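PDB 3G5W: multicopper oxidase type 1 from Nitrosomonas europaea, which probably acts as a laccase-like oxidoreductase, using bound copper ions held by its two cupredoxin domains. Local coordinates for residues V15-R20 with A171-E176; D21-A26 with N152-G157; N28-A33 with M307-V312; Y139-S144 with D294-E299; D145-W150 with D162-Y167. All coordinates share one frame; numbering follows the deposited sequence.

Contacts 1 and 2 join strand 20-27 and its preceding turn, in the first multicopper-oxidase domain, to loops on both sides of strand 166-169, in the second. Contact 5 lies between them, its centre about 13 Å from that of contact 1 and about 11 Å from that of contact 2. It continues strand 137-146, whose residues 139-144 carry contact 4, the centres of contacts 4 and 5 about 21 Å apart. Contact 3 brings the C-terminal part of the chain back onto the first domain; its centre is about 11 Å from that of contact 4. The first segments run 1, 2, 3, but contact 2 closes first, then 1, then 3; contact 5 spans only a short loop.

Contact 1 (V15-R20 with A171-E176); sequences VLVGKR and AKSFPE
Ala171 meets the 15-20 turn through its carbonyl, whose O lies 3.6 Å from Leu16 CD2. Lys172 then lays CD and CE against the carbonyls of Val15 and Leu16. Its chain is bent at chi2 (-58°) and beyond, which brings NZ to Val15 O (2.9 Å); a long ion pair joins the same NZ to Glu176 OE1. Ser173 N donates to Leu16 O at 3.2 Å from above the carbonyl plane, while Ser173 CB presses tightly on Val17 CG2 (3.3 Å) and its OG bonds to Tyr167 O. Pro175, which follows a cis peptide, touches Val17 CG1 with CD at 4.1 Å. Glu176, extended beyond CG, binds Gly18 N directly on the syn side of OE2 (2.7 Å), somewhat out of the carboxylate plane, and Gly18 O through a water that donates to OE1 and to that carbonyl. Gly18 is the second residue of a type II' turn, the reversal of the beta hairpin of strands 2-15 and 20-27, docked here on a loop of the second domain.

Contact 2 (D21-A26 with N152-G157); sequences DFHTFA and NKPGEG
Pro154 packs into the side of strand 20-27 between His23 and Phe25, and this is the dense part of the contact. Its CG sits over one face of the His23 ring, 3.8 Å from the centroid and 21° off the ring normal, in a CH-pi contact. With CG anti to the backbone N (chi1 -171°), the histidine ring reaches out to the loop. Pro154 CB meets Phe25 differently, at the ring edge, 3.7 Å from CZ, with Gly155 N close to the same edge. With an alanine in place of His23, Pro154 would probably lose the flat surface under its CG and be left over a gap beside the strand. Pro154 and Gly155 are the central pair of a type II turn from Lys153 to Glu156, closed by Glu156 N to Lys153 O.

The other end is looser and more exposed. Asn152 ND2 gives Asp21 OD1 only a weak hydrogen bond of 3.4 Å, the amide and carboxylate planes lying 64° apart. Stronger ties come from Arg13, which binds both Asp21 OD2 and Asn152 OD1. Strand 20-27 pairs with strand 2-15, and helix 108-114 lies nearby: its Glu110 accepts from Gly155 N, and its His111, a ligand of the type 1 copper, meets Phe25 edge-to-face.

Contact 3 (N28-A33 with M307-V312); sequences NGQVPA and MHNSKV
The loop between strands 20-27 and 35-39 of the first domain is joined to the C-terminal edge strand 306-308 and its continuation, by Asn28 and Gln30 on one side and Asn309 and Ser310 on the other. Asn28 ND2 donates to Asn309 OD1 at 2.9 Å with an N-H...O angle of 164°. The acceptor lies nearly in the amide plane of Asn28, but the donor is tilted from the carbonyl plane of Asn309, for the two amides are 67° apart and the side chains cross at about a right angle. The other end of the Asn28 amide is also held, OD1 accepting from Ser8 N on strand 2-15. Met307 approaches Asn28 from the opposite direction and sets its CE 3.6 Å from ND2; the bend at its last torsion puts the methyl there.

Strand 306-308 is the outermost strand of a mixed sheet, beside strand 35-39, with a backbone bond between His308 and Leu35. Beyond it the chain still follows the 28-33 loop, through backbone bonds of Val31 with Phe313 and Gly29 with Gly315. Gln30, a buried residue, stretches out beyond CG and lays its terminal amide against the backbone of Asn309 and Ser310. Next to that amide Ser310 forms an ST turn, its OG accepting from Val312 N at 3.0 Å. Asn309 O and Lys311 N hold a glycerol, probably from the crystallisation liquor.

Contact 4 (Y139-S144 with D294-E299); sequences YILMLS and DFYYEE
Tyr296 is set against three successive residues of strand 137-146. Its carbonyl O accepts from Ile140 N at 3.0 Å, in the carbonyl plane and on a lone pair. Its CB meets the edge of the Tyr139 ring 3.6 Å from CD1, and the two rings stand obliquely with planes at 60°. On the other flank Leu141 CD2 touches Tyr296 CD1 at 3.6 Å, while Ile140 O lies at the edge of the same ring, whose OH bonds to Gln178 O. A serine in place of Tyr296 would probably leave Tyr139 and Leu141 without the ring they share and Gln178 O without its hydroxyl partner. Ile140 CD1 adds a contact to Tyr297 CB, and Glu298 CB lies over one face of the Tyr139 ring, 4.1 Å from its centroid.

Tyr296 and Tyr297 end a type I turn that begins at Asp294 and docks on the second domain's six-stranded sheet. Glu298, which follows, ties the turn together: with CG between backbone N and carbonyl carbon (chi1 80°) and a further bend at chi2, its carboxylate folds back. Each oxygen of this buried acid thus has a backbone N-H, OE1 that of Asp294 (2.8 Å) from above the carboxylate plane and OE2 that of Tyr296 (3.0 Å) nearly along its C-O axis. Farther out, Tyr297 OH bonds to Ala33 O of the first domain, and Asn170 ND2 bridges Ile140 O and Phe295 O.

Contact 5 (D145-W150 with D162-Y167); sequences DWVSSW and DVFDYY
Trp146 and Tyr166 form an antiparallel hydrogen-bonded pair, Trp146 N donating to Tyr166 O at 2.8 Å. Trp146 O faces two donors in a classic beta bulge: Asp165 N at 3.0 Å, and Tyr166 N in a weak bond of 3.4 Å. With CG between backbone N and carbonyl carbon (chi1 51°), Asp165 turns its carboxylate to Ser148: OD1 accepts from Ser148 N through its syn lone pair (2.9 Å) and OD2 from Ser148 OG (2.6 Å). A water accepts from Ser149 N and donates to Val163 O and Asp165 OD2; another accepts from Val163 N.

At the far end Trp150 NE1 points straight at Asp162 OD1 (2.7 Å, 178° at the hydrogen). The oxygen lies in the indole plane, but the donor comes from above the carboxylate plane. Asp162 OD2 accepts from Ile159 N and Asp145 OD2 from His198 N, and Trp146 NE1 bonds to Thr168 OG1. Apolar packing is centred on Val147, whose CG2 sits over the middle of the Phe164 ring, 3.6 Å from the centroid.

The bulge is at the edge of the six-stranded sheet, where strand 166-169 flanks 137-146. From helix 108-114, Met114 touches Val147, Trp150 and Asp162, and Thr113 touches Phe164; Arg20 of strand 20-27 touches Ser148 and Tyr166; and Pro160 of a neighbouring subunit packs on Val163 and Asp165.

Contact 1 (V15-R20 with A171-E176)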
# COMPACT_ATOMS: atom_id res chain seq x y z
N VAL A 15 21.75 18.51 4.28
CA VAL A 15 22.28 17.81 3.12
C VAL A 15 21.82 16.35 3.17
O VAL A 15 22.12 15.64 4.13
CB VAL A 15 23.83 17.88 3.06
CG1 VAL A 15 24.37 17.06 1.89
CG2 VAL A 15 24.31 19.34 2.95
N LEU A 16 21.09 15.92 2.16
CA LEU A 16 20.56 14.55 2.13
C LEU A 16 21.66 13.54 1.82
O LEU A 16 21.87 12.58 2.57
CB LEU A 16 19.41 14.44 1.12
CG LEU A 16 18.22 15.40 1.23
CD1 LEU A 16 17.14 15.03 0.21
CD2 LEU A 16 17.62 15.43 2.65
N VAL A 17 22.36 13.76 0.71
CA VAL A 17 23.49 12.95 0.26
C VAL A 17 24.34 13.83 -0.63
O VAL A 17 23.82 14.75 -1.26
CB VAL A 17 23.11 11.78 -0.67
CG1 VAL A 17 23.61 10.44 -0.14
CG2 VAL A 17 21.64 11.80 -1.08
N GLY A 18 25.63 13.50 -0.73
CA GLY A 18 26.54 14.19 -1.64
C GLY A 18 26.38 15.69 -1.55
O GLY A 18 26.51 16.28 -0.48
N LYS A 19 26.05 16.30 -2.69
CA LYS A 19 25.85 17.74 -2.79
C LYS A 19 24.37 18.15 -2.80
O LYS A 19 24.04 19.33 -2.99
CB LYS A 19 26.58 18.29 -4.04
CG LYS A 19 28.09 18.35 -3.87
CD LYS A 19 28.81 18.60 -5.19
CE LYS A 19 30.31 18.82 -4.93
NZ LYS A 19 31.14 18.49 -6.13
N ARG A 20 23.48 17.18 -2.58
CA ARG A 20 22.05 17.46 -2.55
C ARG A 20 21.61 18.07 -1.21
O ARG A 20 21.39 17.35 -0.23
CB ARG A 20 21.24 16.20 -2.92
CG ARG A 20 19.72 16.31 -2.78
CD ARG A 20 19.16 17.71 -3.04
NE ARG A 20 19.33 18.13 -4.42
CZ ARG A 20 19.43 19.40 -4.82
NH1 ARG A 20 19.40 20.41 -3.96
NH2 ARG A 20 19.57 19.65 -6.10
N ALA A 171 16.53 11.66 7.24
CA ALA A 171 17.05 12.75 6.40
C ALA A 171 18.42 12.51 5.75
O ALA A 171 19.04 13.47 5.28
CB ALA A 171 17.03 14.09 7.16
N LYS A 172 18.89 11.26 5.73
CA LYS A 172 20.04 10.89 4.89
C LYS A 172 19.72 9.76 3.92
O LYS A 172 18.97 8.84 4.24
CB LYS A 172 21.27 10.49 5.72
CG LYS A 172 21.75 11.56 6.71
CD LYS A 172 22.11 12.88 6.03
CE LYS A 172 23.56 12.94 5.63
NZ LYS A 172 24.06 14.36 5.78
N SER A 173 20.31 9.83 2.72
CA SER A 173 20.27 8.72 1.78
C SER A 173 21.55 7.89 1.89
O SER A 173 22.62 8.42 2.20
CB SER A 173 20.11 9.22 0.34
OG SER A 173 18.99 10.08 0.20
N PHE A 174 21.42 6.60 1.65
CA PHE A 174 22.58 5.75 1.43
C PHE A 174 23.40 6.36 0.28
O PHE A 174 22.82 6.81 -0.71
CB PHE A 174 22.12 4.34 1.06
CG PHE A 174 23.24 3.34 0.98
CD1 PHE A 174 23.90 3.10 -0.22
CD2 PHE A 174 23.65 2.65 2.12
CE1 PHE A 174 24.95 2.18 -0.29
CE2 PHE A 174 24.69 1.73 2.06
CZ PHE A 174 25.34 1.50 0.85
N PRO A 175 24.74 6.33 0.38
CA PRO A 175 25.58 5.70 1.41
C PRO A 175 25.91 6.55 2.64
O PRO A 175 26.86 6.24 3.35
CB PRO A 175 26.87 5.38 0.64
CG PRO A 175 26.97 6.48 -0.38
CD PRO A 175 25.56 6.93 -0.70
N GLU A 176 25.12 7.59 2.91
CA GLU A 176 25.39 8.45 4.07
C GLU A 176 24.50 8.15 5.29
O GLU A 176 24.50 8.89 6.28
CB GLU A 176 25.34 9.92 3.66
CG GLU A 176 26.57 10.32 2.87
CD GLU A 176 26.46 11.71 2.27
OE1 GLU A 176 26.00 12.63 2.98
OE2 GLU A 176 26.86 11.87 1.10
O HOH W 1 20.04 15.53 6.57
O HOH W 2 27.12 14.95 1.82

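Contact 2 (D21-A26 with N152-G157)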
# COMPACT_ATOMS: atom_id res chain seq x y z
N ASP A 21 21.49 19.40 -1.20
CA ASP A 21 21.03 20.11 -0.02
C ASP A 21 19.53 20.41 -0.10
O ASP A 21 18.92 20.27 -1.16
CB ASP A 21 21.86 21.39 0.23
CG ASP A 21 21.59 22.49 -0.80
OD1 ASP A 21 21.04 22.22 -1.88
OD2 ASP A 21 21.97 23.65 -0.51
N PHE A 22 18.94 20.79 1.03
CA PHE A 22 17.52 21.13 1.07
C PHE A 22 17.26 22.23 2.09
O PHE A 22 17.89 22.25 3.15
CB PHE A 22 16.69 19.89 1.42
CG PHE A 22 15.57 19.63 0.45
CD1 PHE A 22 14.32 20.23 0.63
CD2 PHE A 22 15.76 18.80 -0.64
CE1 PHE A 22 13.28 20.00 -0.28
CE2 PHE A 22 14.73 18.55 -1.54
CZ PHE A 22 13.49 19.16 -1.36
N HIS A 23 16.34 23.13 1.76
CA HIS A 23 15.89 24.18 2.67
C HIS A 23 14.77 23.60 3.54
O HIS A 23 13.77 23.09 3.03
CB HIS A 23 15.38 25.38 1.86
CG HIS A 23 15.09 26.60 2.67
ND1 HIS A 23 14.32 26.58 3.82
CD2 HIS A 23 15.44 27.90 2.48
CE1 HIS A 23 14.23 27.81 4.30
NE2 HIS A 23 14.90 28.62 3.51
N THR A 24 14.94 23.67 4.86
CA THR A 24 13.98 23.10 5.80
C THR A 24 13.54 24.12 6.85
O THR A 24 14.26 25.09 7.13
CB THR A 24 14.54 21.85 6.53
OG1 THR A 24 15.68 22.21 7.33
CG2 THR A 24 14.93 20.75 5.54
N PHE A 25 12.36 23.88 7.42
CA PHE A 25 11.87 24.63 8.57
C PHE A 25 11.98 23.70 9.77
O PHE A 25 11.03 23.01 10.12
CB PHE A 25 10.42 25.10 8.36
CG PHE A 25 10.14 25.66 6.99
CD1 PHE A 25 11.01 26.57 6.39
CD2 PHE A 25 8.98 25.31 6.30
CE1 PHE A 25 10.75 27.09 5.13
CE2 PHE A 25 8.71 25.83 5.03
CZ PHE A 25 9.60 26.72 4.44
N ALA A 26 13.15 23.71 10.39
CA ALA A 26 13.54 22.66 11.32
C ALA A 26 13.28 23.00 12.78
O ALA A 26 13.65 24.08 13.26
CB ALA A 26 15.00 22.32 11.11
N ASN A 152 15.42 24.47 -2.90
CA ASN A 152 15.73 25.81 -2.45
C ASN A 152 14.64 26.83 -2.77
O ASN A 152 14.91 28.00 -3.02
CB ASN A 152 17.11 26.22 -2.97
CG ASN A 152 18.23 25.48 -2.25
OD1 ASN A 152 18.34 25.55 -1.02
ND2 ASN A 152 19.05 24.76 -3.00
N LYS A 153 13.40 26.36 -2.71
CA LYS A 153 12.24 27.21 -2.95
C LYS A 153 11.21 27.11 -1.82
O LYS A 153 10.11 26.60 -2.02
CB LYS A 153 11.62 26.87 -4.31
CG LYS A 153 12.47 27.32 -5.51
CD LYS A 153 11.84 26.94 -6.84
CE LYS A 153 12.68 27.43 -8.01
NZ LYS A 153 12.72 28.93 -8.09
N PRO A 154 11.57 27.63 -0.62
CA PRO A 154 10.67 27.56 0.55
C PRO A 154 9.35 28.28 0.28
O PRO A 154 9.34 29.34 -0.35
CB PRO A 154 11.46 28.30 1.64
CG PRO A 154 12.43 29.15 0.91
CD PRO A 154 12.82 28.32 -0.28
N GLY A 155 8.25 27.69 0.72
CA GLY A 155 6.92 28.23 0.45
C GLY A 155 6.32 27.70 -0.84
O GLY A 155 5.18 28.03 -1.18
N GLU A 156 7.08 26.88 -1.56
CA GLU A 156 6.63 26.26 -2.80
C GLU A 156 6.83 24.74 -2.76
O GLU A 156 7.70 24.25 -2.05
CB GLU A 156 7.39 26.83 -4.00
CG GLU A 156 7.20 28.31 -4.25
CD GLU A 156 7.98 28.78 -5.46
OE1 GLU A 156 9.02 29.46 -5.27
OE2 GLU A 156 7.57 28.47 -6.60
N GLY A 157 6.03 24.02 -3.55
CA GLY A 157 6.21 22.57 -3.71
C GLY A 157 5.06 21.71 -3.22
O GLY A 157 4.17 22.19 -2.52

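Contact 3 (N28-A33 with M307-V312)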
# COMPACT_ATOMS: atom_id res chain seq x y z
N ASN A 28 14.23 23.16 16.38
CA ASN A 28 15.55 23.34 17.00
C ASN A 28 16.71 23.23 16.00
O ASN A 28 17.80 22.77 16.34
CB ASN A 28 15.76 22.38 18.19
CG ASN A 28 15.08 22.86 19.47
OD1 ASN A 28 14.44 23.91 19.50
ND2 ASN A 28 15.21 22.08 20.54
N GLY A 29 16.45 23.65 14.76
CA GLY A 29 17.46 23.63 13.70
C GLY A 29 18.01 22.27 13.31
O GLY A 29 19.11 22.18 12.77
N GLN A 30 17.25 21.20 13.57
CA GLN A 30 17.66 19.84 13.23
C GLN A 30 16.56 19.05 12.53
O GLN A 30 15.38 19.29 12.76
CB GLN A 30 18.14 19.08 14.48
CG GLN A 30 17.08 18.80 15.52
CD GLN A 30 17.57 17.86 16.59
OE1 GLN A 30 17.38 16.65 16.51
NE2 GLN A 30 18.24 18.42 17.59
N VAL A 31 16.98 18.11 11.68
CA VAL A 31 16.05 17.21 10.96
C VAL A 31 16.64 15.78 10.97
O VAL A 31 17.75 15.58 10.48
CB VAL A 31 15.79 17.66 9.50
CG1 VAL A 31 14.71 16.78 8.84
CG2 VAL A 31 15.35 19.12 9.43
N PRO A 32 15.93 14.80 11.56
CA PRO A 32 14.65 14.88 12.28
C PRO A 32 14.73 15.81 13.49
O PRO A 32 15.82 16.12 13.98
CB PRO A 32 14.42 13.44 12.76
CG PRO A 32 15.71 12.74 12.61
CD PRO A 32 16.42 13.41 11.48
N ALA A 33 13.56 16.26 13.94
CA ALA A 33 13.44 17.11 15.11
C ALA A 33 13.90 16.37 16.37
O ALA A 33 14.10 15.15 16.33
CB ALA A 33 12.01 17.58 15.25
N MET A 307 13.68 15.62 26.55
CA MET A 307 13.92 15.97 25.15
C MET A 307 15.40 15.92 24.83
O MET A 307 16.23 16.43 25.59
CB MET A 307 13.36 17.36 24.83
CG MET A 307 13.49 17.74 23.34
SD MET A 307 12.72 19.32 22.90
CE MET A 307 14.01 20.42 23.45
N HIS A 308 15.74 15.31 23.70
CA HIS A 308 17.14 15.18 23.31
C HIS A 308 17.41 15.82 21.95
O HIS A 308 16.92 15.34 20.92
CB HIS A 308 17.58 13.70 23.33
CG HIS A 308 17.42 13.06 24.67
ND1 HIS A 308 18.35 13.21 25.68
CD2 HIS A 308 16.43 12.30 25.19
CE1 HIS A 308 17.95 12.56 26.75
NE2 HIS A 308 16.78 12.00 26.48
N ASN A 309 18.17 16.91 21.97
CA ASN A 309 18.70 17.49 20.73
C ASN A 309 19.92 16.70 20.32
O ASN A 309 20.53 16.02 21.14
CB ASN A 309 19.10 18.95 20.94
CG ASN A 309 17.95 19.82 21.38
OD1 ASN A 309 16.84 19.71 20.86
ND2 ASN A 309 18.20 20.67 22.37
N SER A 310 20.30 16.79 19.05
CA SER A 310 21.50 16.11 18.59
C SER A 310 22.23 16.86 17.50
O SER A 310 21.61 17.28 16.52
CB SER A 310 21.16 14.71 18.06
OG SER A 310 22.34 14.12 17.52
N LYS A 311 23.54 17.00 17.67
CA LYS A 311 24.40 17.62 16.67
C LYS A 311 24.49 16.77 15.40
O LYS A 311 24.84 17.28 14.34
CB LYS A 311 25.80 17.88 17.24
CG LYS A 311 25.86 18.93 18.35
CD LYS A 311 27.30 19.14 18.82
CE LYS A 311 27.38 20.06 20.04
NZ LYS A 311 27.52 21.50 19.66
N VAL A 312 24.17 15.48 15.52
CA VAL A 312 24.12 14.59 14.36
C VAL A 312 23.09 15.07 13.32
O VAL A 312 23.34 14.99 12.11
CB VAL A 312 23.80 13.13 14.78
CG1 VAL A 312 23.64 12.21 13.55
CG2 VAL A 312 24.88 12.59 15.74

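Contact 4 (Y139-S144 with D294-E299)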
# COMPACT_ATOMS: atom_id res chain seq x y z
N TYR A 139 15.89 1.45 17.97
CA TYR A 139 16.25 2.29 16.81
C TYR A 139 15.02 2.99 16.21
O TYR A 139 13.98 2.37 16.03
CB TYR A 139 16.89 1.44 15.71
CG TYR A 139 18.24 0.88 16.07
CD1 TYR A 139 19.41 1.47 15.58
CD2 TYR A 139 18.36 -0.24 16.90
CE1 TYR A 139 20.66 0.97 15.91
CE2 TYR A 139 19.61 -0.75 17.23
CZ TYR A 139 20.75 -0.15 16.75
OH TYR A 139 21.99 -0.66 17.08
N ILE A 140 15.18 4.27 15.85
CA ILE A 140 14.11 5.03 15.20
C ILE A 140 14.51 5.27 13.75
O ILE A 140 15.59 5.81 13.50
CB ILE A 140 13.85 6.38 15.92
CG1 ILE A 140 13.34 6.14 17.35
CG2 ILE A 140 12.87 7.26 15.12
CD1 ILE A 140 13.36 7.36 18.24
N LEU A 141 13.68 4.81 12.81
CA LEU A 141 13.91 5.07 11.38
C LEU A 141 12.71 5.82 10.79
O LEU A 141 11.64 5.23 10.59
CB LEU A 141 14.14 3.79 10.56
CG LEU A 141 14.88 2.49 10.93
CD1 LEU A 141 15.70 2.01 9.73
CD2 LEU A 141 15.73 2.51 12.18
N MET A 142 12.92 7.09 10.49
CA MET A 142 11.88 7.92 9.89
C MET A 142 12.09 8.01 8.38
O MET A 142 13.15 8.44 7.93
CB MET A 142 11.86 9.32 10.53
CG MET A 142 11.71 9.27 12.06
SD MET A 142 11.40 10.86 12.86
CE MET A 142 9.67 11.10 12.44
N LEU A 143 11.09 7.59 7.62
CA LEU A 143 11.21 7.44 6.17
C LEU A 143 10.56 8.62 5.46
O LEU A 143 9.41 8.95 5.73
CB LEU A 143 10.53 6.14 5.72
CG LEU A 143 10.90 4.89 6.52
CD1 LEU A 143 10.00 3.71 6.16
CD2 LEU A 143 12.38 4.54 6.34
N SER A 144 11.31 9.24 4.55
CA SER A 144 10.86 10.45 3.86
C SER A 144 11.17 10.40 2.37
O SER A 144 12.14 9.77 1.95
CB SER A 144 11.52 11.69 4.45
OG SER A 144 11.03 11.94 5.75
N ASP A 294 24.28 7.40 17.44
CA ASP A 294 23.02 8.13 17.66
C ASP A 294 22.28 8.60 16.39
O ASP A 294 21.38 9.44 16.48
CB ASP A 294 23.23 9.31 18.62
CG ASP A 294 22.05 9.51 19.57
OD1 ASP A 294 21.27 8.56 19.78
OD2 ASP A 294 21.92 10.62 20.13
N PHE A 295 22.64 8.04 15.23
CA PHE A 295 21.96 8.38 13.97
C PHE A 295 20.51 7.84 13.92
O PHE A 295 19.69 8.32 13.13
CB PHE A 295 22.76 7.89 12.76
CG PHE A 295 22.08 8.16 11.44
CD1 PHE A 295 21.39 7.14 10.77
CD2 PHE A 295 22.08 9.44 10.89
CE1 PHE A 295 20.73 7.39 9.57
CE2 PHE A 295 21.43 9.70 9.69
CZ PHE A 295 20.75 8.67 9.03
N TYR A 296 20.21 6.86 14.77
CA TYR A 296 18.84 6.35 14.92
C TYR A 296 18.32 6.67 16.32
O TYR A 296 17.36 6.05 16.79
CB TYR A 296 18.77 4.84 14.62
CG TYR A 296 19.32 4.49 13.26
CD1 TYR A 296 18.56 4.69 12.10
CD2 TYR A 296 20.61 3.98 13.11
CE1 TYR A 296 19.06 4.39 10.84
CE2 TYR A 296 21.13 3.68 11.85
CZ TYR A 296 20.34 3.89 10.73
OH TYR A 296 20.83 3.61 9.48
N TYR A 297 18.94 7.65 16.97
CA TYR A 297 18.63 8.02 18.35
C TYR A 297 18.84 6.84 19.31
O TYR A 297 18.29 6.83 20.40
CB TYR A 297 17.20 8.55 18.49
CG TYR A 297 17.01 10.01 18.18
CD1 TYR A 297 17.80 10.99 18.81
CD2 TYR A 297 16.04 10.43 17.29
CE1 TYR A 297 17.62 12.35 18.54
CE2 TYR A 297 15.84 11.79 17.01
CZ TYR A 297 16.64 12.74 17.64
OH TYR A 297 16.46 14.08 17.37
N GLU A 298 19.65 5.86 18.90
CA GLU A 298 19.84 4.65 19.69
C GLU A 298 20.62 4.91 20.99
O GLU A 298 20.45 4.19 21.97
CB GLU A 298 20.49 3.53 18.86
CG GLU A 298 22.00 3.63 18.68
CD GLU A 298 22.44 4.55 17.54
OE1 GLU A 298 23.66 4.65 17.32
OE2 GLU A 298 21.58 5.17 16.86
N GLU A 299 21.47 5.94 21.00
CA GLU A 299 22.17 6.33 22.23
C GLU A 299 21.31 7.25 23.11
O GLU A 299 21.28 7.09 24.33
CB GLU A 299 23.53 6.98 21.93
CG GLU A 299 24.51 6.08 21.16
CD GLU A 299 24.81 4.76 21.87
OE1 GLU A 299 24.76 3.70 21.21
OE2 GLU A 299 25.08 4.78 23.09

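Contact 5 (D145-W150 with D162-Y167)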
# COMPACT_ATOMS: atom_id res chain seq x y z
N ASP A 145 10.34 11.10 1.59
CA ASP A 145 10.48 11.19 0.13
C ASP A 145 10.55 12.67 -0.27
O ASP A 145 9.75 13.48 0.20
CB ASP A 145 9.28 10.50 -0.53
CG ASP A 145 8.94 9.18 0.14
OD1 ASP A 145 9.71 8.23 -0.01
OD2 ASP A 145 7.91 9.11 0.85
N TRP A 146 11.52 13.02 -1.11
CA TRP A 146 11.82 14.43 -1.39
C TRP A 146 11.74 14.74 -2.88
O TRP A 146 12.03 13.89 -3.71
CB TRP A 146 13.23 14.80 -0.88
CG TRP A 146 13.51 14.44 0.56
CD1 TRP A 146 13.75 13.19 1.07
CD2 TRP A 146 13.59 15.35 1.68
NE1 TRP A 146 13.96 13.26 2.43
CE2 TRP A 146 13.87 14.57 2.83
CE3 TRP A 146 13.45 16.73 1.82
CZ2 TRP A 146 14.03 15.13 4.10
CZ3 TRP A 146 13.61 17.30 3.08
CH2 TRP A 146 13.89 16.49 4.21
N VAL A 147 11.33 15.98 -3.19
CA VAL A 147 11.28 16.49 -4.57
C VAL A 147 12.34 17.59 -4.73
O VAL A 147 12.13 18.73 -4.30
CB VAL A 147 9.87 17.05 -4.91
CG1 VAL A 147 9.81 17.56 -6.36
CG2 VAL A 147 8.79 15.98 -4.70
N SER A 148 13.47 17.25 -5.35
CA SER A 148 14.63 18.15 -5.39
C SER A 148 14.42 19.46 -6.16
O SER A 148 15.14 20.45 -5.91
CB SER A 148 15.89 17.43 -5.89
OG SER A 148 15.82 17.21 -7.29
N SER A 149 13.45 19.49 -7.06
CA SER A 149 13.14 20.72 -7.81
C SER A 149 12.69 21.86 -6.90
O SER A 149 12.78 23.03 -7.28
CB SER A 149 12.09 20.46 -8.89
OG SER A 149 10.81 20.26 -8.31
N TRP A 150 12.24 21.53 -5.69
CA TRP A 150 11.82 22.54 -4.72
C TRP A 150 12.81 22.75 -3.57
O TRP A 150 12.52 23.48 -2.62
CB TRP A 150 10.43 22.22 -4.14
CG TRP A 150 9.36 22.05 -5.19
CD1 TRP A 150 8.72 20.89 -5.53
CD2 TRP A 150 8.81 23.07 -6.04
NE1 TRP A 150 7.81 21.13 -6.53
CE2 TRP A 150 7.85 22.45 -6.87
CE3 TRP A 150 9.05 24.45 -6.19
CZ2 TRP A 150 7.11 23.16 -7.83
CZ3 TRP A 150 8.31 25.16 -7.15
CH2 TRP A 150 7.35 24.51 -7.95
N ASP A 162 5.03 17.03 -9.67
CA ASP A 162 6.27 16.86 -8.91
C ASP A 162 6.95 15.53 -9.23
O ASP A 162 6.28 14.51 -9.44
CB ASP A 162 6.00 16.94 -7.41
CG ASP A 162 5.99 18.37 -6.89
OD1 ASP A 162 6.22 19.31 -7.69
OD2 ASP A 162 5.75 18.55 -5.68
N VAL A 163 8.27 15.56 -9.28
CA VAL A 163 9.05 14.35 -9.52
C VAL A 163 9.87 14.05 -8.28
O VAL A 163 10.81 14.78 -7.94
CB VAL A 163 9.93 14.46 -10.80
CG1 VAL A 163 10.71 13.18 -11.01
CG2 VAL A 163 9.05 14.75 -12.03
N PHE A 164 9.50 12.98 -7.58
CA PHE A 164 10.24 12.57 -6.39
C PHE A 164 11.54 11.94 -6.84
O PHE A 164 11.56 11.16 -7.79
CB PHE A 164 9.42 11.58 -5.54
CG PHE A 164 8.29 12.23 -4.79
CD1 PHE A 164 8.47 12.65 -3.48
CD2 PHE A 164 7.05 12.41 -5.39
CE1 PHE A 164 7.42 13.25 -2.77
CE2 PHE A 164 6.00 13.02 -4.70
CZ PHE A 164 6.19 13.43 -3.39
N ASP A 165 12.64 12.28 -6.18
CA ASP A 165 13.95 11.79 -6.62
C ASP A 165 14.98 11.51 -5.52
O ASP A 165 16.05 11.01 -5.81
CB ASP A 165 14.56 12.71 -7.69
CG ASP A 165 14.56 14.17 -7.29
OD1 ASP A 165 14.22 14.52 -6.14
OD2 ASP A 165 14.92 14.99 -8.17
N TYR A 166 14.65 11.83 -4.27
CA TYR A 166 15.49 11.46 -3.12
C TYR A 166 14.66 10.83 -2.00
O TYR A 166 13.53 11.25 -1.75
CB TYR A 166 16.34 12.63 -2.60
CG TYR A 166 17.46 13.02 -3.55
CD1 TYR A 166 18.75 12.52 -3.38
CD2 TYR A 166 17.21 13.87 -4.63
CE1 TYR A 166 19.77 12.86 -4.26
CE2 TYR A 166 18.21 14.21 -5.52
CZ TYR A 166 19.50 13.71 -5.33
OH TYR A 166 20.49 14.05 -6.20
N TYR A 167 15.24 9.83 -1.36
CA TYR A 167 14.56 9.03 -0.34
C TYR A 167 15.51 8.84 0.84
O TYR A 167 16.67 8.50 0.65
CB TYR A 167 14.11 7.69 -0.94
CG TYR A 167 13.38 7.92 -2.24
CD1 TYR A 167 12.02 8.22 -2.25
CD2 TYR A 167 14.07 7.93 -3.45
CE1 TYR A 167 11.35 8.48 -3.45
CE2 TYR A 167 13.41 8.19 -4.65
CZ TYR A 167 12.05 8.46 -4.63
OH TYR A 167 11.38 8.72 -5.81
O HOH W 3 12.44 16.93 -8.47
O HOH W 4 9.55 17.98 -9.86